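Local coordinates for transmembrane protein (Bartonella henselae, PDB 3PAM), which probably serves as part of an ABC-type oligopeptide transport system, being a domain of the family 5 extracellular solute-binding proteins that would take part in capturing peptides, at residues A[28-32]-A[33-37]; A[45-49]-A[50-54]; A[77-80]-A[81-84]. One frame throughout, in Å; residues are numbered along the deposited sequence.

Interaction 1. Residues A[28-32]-A[33-37]; sequences ILFDF and EWVNH
One face of the F32 ring carries N36, whose CB lies 4.0 Å from the ring centroid, over the face, a CH-pi contact one helical turn along. The N36 amide is inclined by only 27° to the ring, and its ND2 stands 3.4 Å from F32 CZ; that nitrogen donates to the backbone oxygen of Y44, which fixes the amide's rotation. V35 CG2 approaches the F30 ring obliquely, 4.0 Å from CE1, the two side chains crossing at about a right angle; F147 packs edge-to-face with the same ring. In sequence between the two phenylalanines comes D31. With its CG anti to the backbone N (chi1 176°), the carboxylate reaches forward along the chain, and OD1 accepts from W34 N at 2.8 Å with a nearly straight N-H...O angle of 169°, the donor coming from above the carboxylate plane. E33 OE1 comes within 2.9 Å of D31 OD1, two acceptors side by side; T92 OG1 is hydrogen-bonded to D31 OD1 and weakly to E33 OE1, which probably eases the repulsion between the two acids. Behind the cap, N36 N donates to F32 O at 2.7 Å, opening the regular helical bonding. D31 thus holds the N-cap position, and its bond from W34 N is the side-chain capping bond that starts helix 32-38 after the break from helix 20-29.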
# COMPACT_ATOMS: atom_id res chain seq x y z
N ILE A 28 -2.38 5.08 -7.44
CA ILE A 28 -2.58 5.21 -8.88
C ILE A 28 -1.62 6.22 -9.52
O ILE A 28 -1.11 5.99 -10.62
CB ILE A 28 -4.04 5.59 -9.18
CG1 ILE A 28 -4.98 4.52 -8.62
CG2 ILE A 28 -4.23 5.80 -10.68
CD1 ILE A 28 -6.45 4.86 -8.77
N LEU A 29 -1.38 7.33 -8.83
CA LEU A 29 -0.52 8.40 -9.33
C LEU A 29 0.91 7.97 -9.59
O LEU A 29 1.65 8.59 -10.37
CB LEU A 29 -0.52 9.58 -8.35
CG LEU A 29 -1.69 10.55 -8.41
CD1 LEU A 29 -1.86 11.31 -7.12
CD2 LEU A 29 -1.40 11.51 -9.53
N PHE A 30 1.33 6.91 -8.94
CA PHE A 30 2.67 6.44 -9.13
C PHE A 30 2.71 5.62 -10.40
O PHE A 30 1.87 4.73 -10.61
CB PHE A 30 3.16 5.64 -7.93
CG PHE A 30 4.46 4.95 -8.17
CD1 PHE A 30 5.63 5.68 -8.36
CD2 PHE A 30 4.51 3.56 -8.23
CE1 PHE A 30 6.84 5.04 -8.59
CE2 PHE A 30 5.73 2.89 -8.45
CZ PHE A 30 6.89 3.62 -8.63
N ASP A 31 3.70 5.96 -11.23
CA ASP A 31 3.92 5.40 -12.54
C ASP A 31 5.12 4.45 -12.49
O ASP A 31 6.27 4.89 -12.66
CB ASP A 31 4.18 6.54 -13.54
CG ASP A 31 4.53 6.05 -14.94
OD1 ASP A 31 4.80 4.85 -15.09
OD2 ASP A 31 4.52 6.87 -15.89
N PHE A 32 4.84 3.17 -12.27
CA PHE A 32 5.89 2.14 -12.17
C PHE A 32 6.62 1.89 -13.47
O PHE A 32 7.84 1.66 -13.47
CB PHE A 32 5.32 0.82 -11.63
CG PHE A 32 6.22 -0.35 -11.82
CD1 PHE A 32 7.44 -0.41 -11.16
CD2 PHE A 32 5.86 -1.38 -12.68
CE1 PHE A 32 8.30 -1.48 -11.36
CE2 PHE A 32 6.71 -2.45 -12.88
CZ PHE A 32 7.93 -2.51 -12.20
N GLU A 33 5.89 1.92 -14.58
CA GLU A 33 6.47 1.66 -15.91
C GLU A 33 7.49 2.70 -16.34
O GLU A 33 8.47 2.36 -17.00
CB GLU A 33 5.38 1.47 -16.98
CG GLU A 33 4.04 2.10 -16.65
CD GLU A 33 3.46 1.65 -15.31
OE1 GLU A 33 3.24 2.52 -14.44
OE2 GLU A 33 3.24 0.43 -15.12
N TRP A 34 7.28 3.97 -15.97
CA TRP A 34 8.31 4.98 -16.18
C TRP A 34 9.57 4.56 -15.44
O TRP A 34 10.65 4.48 -16.04
CB TRP A 34 7.86 6.37 -15.69
CG TRP A 34 8.76 7.46 -16.17
CD1 TRP A 34 8.61 8.22 -17.29
CD2 TRP A 34 9.99 7.91 -15.55
NE1 TRP A 34 9.64 9.11 -17.41
CE2 TRP A 34 10.50 8.95 -16.36
CE3 TRP A 34 10.69 7.55 -14.39
CZ2 TRP A 34 11.69 9.63 -16.05
CZ3 TRP A 34 11.87 8.22 -14.08
CH2 TRP A 34 12.36 9.25 -14.91
N VAL A 35 9.43 4.28 -14.15
CA VAL A 35 10.54 3.88 -13.29
C VAL A 35 11.24 2.64 -13.83
O VAL A 35 12.47 2.60 -13.92
CB VAL A 35 10.06 3.65 -11.83
CG1 VAL A 35 10.96 2.66 -11.07
CG2 VAL A 35 9.98 4.98 -11.08
N ASN A 36 10.45 1.64 -14.21
CA ASN A 36 10.97 0.37 -14.66
C ASN A 36 11.79 0.48 -15.94
O ASN A 36 12.81 -0.19 -16.09
CB ASN A 36 9.84 -0.64 -14.84
CG ASN A 36 10.30 -2.07 -14.63
OD1 ASN A 36 11.33 -2.32 -14.02
ND2 ASN A 36 9.51 -3.02 -15.12
N HIS A 37 11.34 1.34 -16.85
CA HIS A 37 11.99 1.52 -18.15
C HIS A 37 13.11 2.55 -18.08
O HIS A 37 14.12 2.42 -18.77
CB HIS A 37 10.97 1.90 -19.22

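Interaction 2. Residues A[45-49]-A[50-54]; sequences TRTEG and YWDGS
D52 folds back on E48 and G49 in a local contact, its side-chain carboxylate receiving backbone N-H groups where the chain leaves edge strand 45-46 of the mixed sheet of this family 5 solute-binding domain and enters the loop leading to helix 65-71. The evidence is a pair of principal bonds to the two oxygens. E48 N reaches D52 OD2 at 2.7 Å with an angle of 170°, while G49 N reaches D52 OD1 at 2.9 Å along a more bent path of 139°. Both oxygens use their syn lone pairs, so the carboxylate spans two successive amides; a weak third bond from G49 N to OD2 closes the fork. The side chain gets there because CG lies beside the backbone N of D52 (chi1 -66°), turning the carboxylate toward the preceding bend. Two bonded amide donors would favour the ionised form of D52, though this is an inference from geometry. Around the bend, other groups tie the loop to the fold: T47 OG1 is hydrogen-bonded to H257 ND1, and Y50 N to D243 OD1 of helix 232-249. The ring of Y50 packs obliquely against the peptide of G49, with Y50 CD2 to G49 C at 3.5 Å. The carboxylate also has an apolar neighbour on the strand side, where T47 CG2 lies 3.8 Å from D52 OD2.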
# COMPACT_ATOMS: atom_id res chain seq x y z
N THR A 45 9.77 -6.52 -11.93
CA THR A 45 8.39 -6.90 -12.09
C THR A 45 7.54 -6.31 -10.94
O THR A 45 7.90 -6.39 -9.78
CB THR A 45 8.29 -8.44 -12.27
OG1 THR A 45 6.98 -8.79 -12.70
CG2 THR A 45 8.62 -9.16 -11.01
N ARG A 46 6.43 -5.70 -11.30
CA ARG A 46 5.59 -5.07 -10.33
C ARG A 46 4.99 -6.05 -9.37
O ARG A 46 4.43 -7.04 -9.77
CB ARG A 46 4.46 -4.34 -11.02
CG ARG A 46 3.48 -3.72 -10.06
CD ARG A 46 4.02 -2.47 -9.46
NE ARG A 46 3.23 -1.36 -9.88
CZ ARG A 46 2.58 -0.53 -9.09
NH1 ARG A 46 2.63 -0.63 -7.78
NH2 ARG A 46 1.89 0.43 -9.62
N THR A 47 5.11 -5.74 -8.09
CA THR A 47 4.41 -6.43 -7.04
C THR A 47 3.02 -5.85 -7.01
O THR A 47 2.87 -4.67 -7.15
CB THR A 47 5.10 -6.19 -5.71
OG1 THR A 47 6.48 -6.49 -5.81
CG2 THR A 47 4.50 -7.03 -4.62
N GLU A 48 1.99 -6.67 -6.87
CA GLU A 48 0.62 -6.19 -6.96
C GLU A 48 -0.12 -6.34 -5.67
O GLU A 48 -0.68 -5.41 -5.17
CB GLU A 48 -0.16 -6.94 -8.03
CG GLU A 48 0.06 -6.46 -9.41
CD GLU A 48 -1.03 -6.84 -10.34
OE1 GLU A 48 -2.16 -6.97 -9.90
OE2 GLU A 48 -0.78 -6.98 -11.52
N GLY A 49 -0.16 -7.55 -5.15
CA GLY A 49 -0.83 -7.82 -3.92
C GLY A 49 0.17 -8.24 -2.90
O GLY A 49 1.28 -7.82 -2.92
N TYR A 50 -0.25 -9.10 -2.00
CA TYR A 50 0.58 -9.45 -0.89
C TYR A 50 1.05 -10.88 -0.88
O TYR A 50 1.95 -11.19 -0.19
CB TYR A 50 -0.12 -9.07 0.40
CG TYR A 50 -0.24 -7.59 0.54
CD1 TYR A 50 0.70 -6.88 1.24
CD2 TYR A 50 -1.28 -6.91 -0.04
CE1 TYR A 50 0.60 -5.56 1.35
CE2 TYR A 50 -1.37 -5.59 0.08
CZ TYR A 50 -0.42 -4.92 0.78
OH TYR A 50 -0.49 -3.58 0.91
N TRP A 51 0.46 -11.75 -1.68
CA TRP A 51 0.96 -13.10 -1.77
C TRP A 51 1.00 -13.51 -3.22
O TRP A 51 0.46 -14.52 -3.58
CB TRP A 51 0.09 -14.03 -0.95
CG TRP A 51 0.42 -13.96 0.48
CD1 TRP A 51 1.38 -14.63 1.10
CD2 TRP A 51 -0.21 -13.15 1.46
NE1 TRP A 51 1.41 -14.31 2.40
CE2 TRP A 51 0.44 -13.39 2.65
CE3 TRP A 51 -1.25 -12.24 1.44
CZ2 TRP A 51 0.08 -12.78 3.82
CZ3 TRP A 51 -1.60 -11.65 2.59
CH2 TRP A 51 -0.95 -11.91 3.76
N ASP A 52 1.63 -12.66 -4.04
CA ASP A 52 1.80 -12.84 -5.49
C ASP A 52 2.50 -14.12 -5.94
O ASP A 52 3.58 -14.45 -5.47
CB ASP A 52 2.53 -11.64 -6.11
CG ASP A 52 1.72 -10.35 -6.02
OD1 ASP A 52 0.62 -10.35 -5.42
OD2 ASP A 52 2.19 -9.33 -6.56
N GLY A 53 1.87 -14.82 -6.88
CA GLY A 53 2.46 -16.00 -7.49
C GLY A 53 2.50 -17.15 -6.51
O GLY A 53 3.45 -17.91 -6.49
N SER A 54 1.45 -17.23 -5.71
CA SER A 54 1.26 -18.27 -4.72
C SER A 54 -0.19 -18.67 -4.83
O SER A 54 -1.02 -17.90 -5.33
CB SER A 54 1.57 -17.70 -3.33
OG SER A 54 0.67 -18.18 -2.34

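Interaction 3. Residues A[77-80]-A[81-84]; sequences AVLP and EVMD
L79, the N-cap residue of helix 80-84, takes the N-H of M83 on its carbonyl O at 2.8 Å, in the carbonyl plane and with an N-H...O angle of 153°, the first i to i+4 bond of the helix. V82 N is equally near L79 O, at 2.8 Å, but the bond is weak, with an angle of only 121°. One residue on, D84 N donates to P80 O at 3.2 Å, tilted 24° from the carbonyl plane. P80 begins the first turn, where a ring nitrogen lacking a hydrogen costs no helical bond. The helix is also tied to its surroundings: V82 O accepts from R244 NE, L79 N is hydrogen-bonded to S248 OG, and D84 OD2 accepts from S86 N. Outward from the backbone, E81 bends at chi2 and runs beside L79, bringing its OE2 against L79 CB at 3.3 Å. On the flank toward helix 232-249, V78 and V82 pack together, CG1 to CB at 3.7 Å. V78 also crosses M83, a selenomethionine, at about a right angle, the closest pair being V78 CG1 and M83 CG at 3.6 Å.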
# COMPACT_ATOMS: atom_id res chain seq x y z
N ALA A 77 -14.72 -3.67 3.89
CA ALA A 77 -13.33 -4.13 3.84
C ALA A 77 -12.78 -4.33 2.42
O ALA A 77 -11.64 -3.97 2.14
CB ALA A 77 -13.16 -5.40 4.67
N VAL A 78 -13.58 -4.90 1.54
CA VAL A 78 -13.07 -5.28 0.23
C VAL A 78 -13.81 -4.57 -0.89
O VAL A 78 -15.03 -4.39 -0.80
CB VAL A 78 -13.08 -6.84 0.05
CG1 VAL A 78 -12.43 -7.26 -1.27
CG2 VAL A 78 -12.34 -7.51 1.22
N LEU A 79 -13.06 -4.14 -1.90
CA LEU A 79 -13.63 -3.55 -3.12
C LEU A 79 -14.19 -4.66 -3.98
O LEU A 79 -13.56 -5.71 -4.11
CB LEU A 79 -12.57 -2.80 -3.93
CG LEU A 79 -12.02 -1.48 -3.39
CD1 LEU A 79 -10.72 -1.12 -4.09
CD2 LEU A 79 -13.05 -0.35 -3.54
N PRO A 80 -15.37 -4.42 -4.58
CA PRO A 80 -16.05 -5.32 -5.51
C PRO A 80 -15.11 -5.92 -6.56
O PRO A 80 -15.17 -7.12 -6.79
CB PRO A 80 -17.13 -4.44 -6.17
CG PRO A 80 -16.95 -3.05 -5.58
CD PRO A 80 -16.21 -3.23 -4.30
N GLU A 81 -14.25 -5.11 -7.17
CA GLU A 81 -13.32 -5.62 -8.18
C GLU A 81 -12.34 -6.63 -7.56
O GLU A 81 -11.94 -7.59 -8.21
CB GLU A 81 -12.54 -4.50 -8.89
CG GLU A 81 -13.24 -3.16 -9.03
CD GLU A 81 -12.71 -2.10 -8.05
OE1 GLU A 81 -11.68 -1.46 -8.35
OE2 GLU A 81 -13.35 -1.89 -7.00
N VAL A 82 -11.96 -6.40 -6.30
CA VAL A 82 -11.07 -7.28 -5.54
C VAL A 82 -11.79 -8.55 -5.05
O VAL A 82 -11.17 -9.62 -4.99
CB VAL A 82 -10.41 -6.55 -4.33
CG1 VAL A 82 -9.38 -7.44 -3.66
CG2 VAL A 82 -9.77 -5.25 -4.76
N MSE A 83 -13.07 -8.42 -4.69
CA MSE A 83 -13.88 -9.58 -4.33
C MSE A 83 -14.03 -10.59 -5.47
O MSE A 83 -14.10 -11.79 -5.21
CB MSE A 83 -15.28 -9.17 -3.83
CG MSE A 83 -15.43 -9.06 -2.31
SE MSE A 83 -15.02 -10.69 -1.24
CE MSE A 83 -16.81 -11.45 -1.10
N ASP A 84 -14.07 -10.10 -6.71
CA ASP A 84 -14.34 -10.98 -7.86
C ASP A 84 -13.11 -11.40 -8.68
O ASP A 84 -13.21 -12.28 -9.52
CB ASP A 84 -15.45 -10.40 -8.77
CG ASP A 84 -15.05 -9.10 -9.46
OD1 ASP A 84 -15.95 -8.29 -9.77
OD2 ASP A 84 -13.84 -8.87 -9.69

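Overall arrangement
Interactions 1 and 2 are largely buried and adjoin: F32 CE2 of the first lies 3.5 Å from R46 CB of the second, so helix 32-38 packs onto the edge strand that follows it. Interaction 3 lies at the surface, its centre about 24 Å from that of interaction 1 and about 17 Å from that of interaction 2, without touching either. Aspartate carboxylates receive main-chain N-H groups in both buried contacts, at a helix start in 28-37 and across a loop bend in 45-54; across 77-84 the bonds between the segments run main chain to main chain, with no side-chain cap. Helix 232-249 is common ground, flanking both 45-54 and 77-84, whereas helix 138-152 packs against 28-37.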